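Local coordinates for ESX-1 secretion-associated protein EspB (Mycobacterium marinum, PDB 7P0Z) that is secreted through the mycobacterial ESX-1 system and assembles into a seven-subunit, channel-like oligomer that probably takes part in protein transport, at residues D56-R59 with L60-A64. Numbering follows the deposited sequence.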
# COMPACT_ATOMS: atom_id res chain seq x y z
N ASP A 56 -23.26 25.14 -1.12
CA ASP A 56 -24.58 25.00 -1.72
C ASP A 56 -24.97 23.54 -1.89
O ASP A 56 -26.12 23.16 -1.63
CB ASP A 56 -24.62 25.71 -3.07
CG ASP A 56 -24.79 27.19 -2.93
OD1 ASP A 56 -25.45 27.61 -1.97
OD2 ASP A 56 -24.27 27.94 -3.78
N ASN A 57 -24.04 22.72 -2.33
CA ASN A 57 -24.38 21.32 -2.57
C ASN A 57 -24.68 20.60 -1.27
O ASN A 57 -25.59 19.76 -1.20
CB ASN A 57 -23.25 20.67 -3.35
CG ASN A 57 -23.26 21.09 -4.80
OD1 ASN A 57 -23.99 21.99 -5.18
ND2 ASN A 57 -22.42 20.47 -5.60
N VAL A 58 -23.94 20.92 -0.22
CA VAL A 58 -24.22 20.32 1.08
C VAL A 58 -25.59 20.74 1.58
O VAL A 58 -26.35 19.92 2.12
CB VAL A 58 -23.10 20.67 2.07
CG1 VAL A 58 -23.54 20.40 3.49
CG2 VAL A 58 -21.86 19.89 1.74
N ARG A 59 -25.94 22.01 1.41
CA ARG A 59 -27.26 22.46 1.86
C ARG A 59 -28.37 21.74 1.11
O ARG A 59 -29.39 21.34 1.70
CB ARG A 59 -27.38 23.97 1.69
CG ARG A 59 -26.67 24.74 2.78
CD ARG A 59 -26.90 26.22 2.71
NE ARG A 59 -26.26 26.81 1.55
CZ ARG A 59 -25.09 27.44 1.57
NH1 ARG A 59 -24.43 27.59 2.70
NH2 ARG A 59 -24.60 27.93 0.46
N LEU A 60 -28.18 21.54 -0.19
CA LEU A 60 -29.15 20.80 -0.98
C LEU A 60 -29.36 19.38 -0.47
O LEU A 60 -30.49 18.91 -0.31
CB LEU A 60 -28.68 20.79 -2.42
CG LEU A 60 -29.65 20.23 -3.43
CD1 LEU A 60 -30.70 21.25 -3.72
CD2 LEU A 60 -28.89 19.88 -4.66
N TYR A 61 -28.27 18.68 -0.20
CA TYR A 61 -28.45 17.33 0.30
C TYR A 61 -29.05 17.30 1.69
O TYR A 61 -29.69 16.32 2.07
CB TYR A 61 -27.14 16.58 0.25
CG TYR A 61 -26.94 16.01 -1.08
CD1 TYR A 61 -26.39 16.76 -2.09
CD2 TYR A 61 -27.35 14.72 -1.37
CE1 TYR A 61 -26.23 16.26 -3.32
CE2 TYR A 61 -27.20 14.21 -2.61
CZ TYR A 61 -26.63 14.98 -3.58
OH TYR A 61 -26.46 14.48 -4.82
N LEU A 62 -28.84 18.34 2.48
CA LEU A 62 -29.50 18.39 3.77
C LEU A 62 -31.00 18.47 3.60
O LEU A 62 -31.75 17.84 4.36
CB LEU A 62 -28.98 19.57 4.57
CG LEU A 62 -27.58 19.32 5.09
CD1 LEU A 62 -27.03 20.59 5.63
CD2 LEU A 62 -27.53 18.22 6.10
N GLN A 63 -31.47 19.22 2.62
CA GLN A 63 -32.91 19.22 2.34
C GLN A 63 -33.40 17.84 1.92
O GLN A 63 -34.51 17.42 2.30
CB GLN A 63 -33.23 20.26 1.29
CG GLN A 63 -33.27 21.61 1.88
CD GLN A 63 -33.35 22.67 0.85
OE1 GLN A 63 -33.00 22.46 -0.30
NE2 GLN A 63 -33.81 23.84 1.24
N ALA A 64 -32.59 17.12 1.17
CA ALA A 64 -32.99 15.75 0.83
C ALA A 64 -33.15 14.89 2.09
O ALA A 64 -34.13 14.14 2.23
CB ALA A 64 -31.98 15.12 -0.12
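V58 and L62, one helical turn apart on helix 42-81, run alongside each other in the same direction, V58 CG1 meeting L62 CD1 at 4.1 Å. In V58, CG1 stands anti to the backbone N (chi1 164°), which carries this methyl toward the next turn. Both side chains are compact and apolar, as suits a surface packed against other helices: V58 rests on W158 and L62 on F161, both of helix 149-166, while M200 of helix 181-224 touches L62 and Y61. N57 and A64 extend the packing to I169 and I174 of a neighbouring subunit.

In the alpha-helical backbone, L60 N bonds to D56 O at 3.0 Å, Y61 N to N57 O at 3.1 Å, L62 N to V58 O and Q63 N to R59 O. The Y61 ring turns its edge to the preceding turn, with CD1 3.2 Å from N57 O and that oxygen in the ring plane; one carbonyl thus receives an amide hydrogen and lies beside a weakly polar aromatic C-H edge.

Charge is paired at the border of the apolar face, D56 exposed and R59, which also leans on W158, only partly so. In R59, chi1 (-78°) sets CG beside the backbone N, directing the chain back toward D56, and the bend at chi3 (-69°) turns the guanidinium in; NH2 reaches D56 OD1 at 2.6 Å in a hydrogen-bonded salt bridge. The carboxylate oxygen lies in the guanidinium plane, whereas the nitrogen approaches from above the carboxylate plane. R59 NH1 also donates to P31 O, which helps fix the guanidinium rotation.

This chemistry is consistent with an amphipathic bundle helix, its apolar face bordered by paired charge.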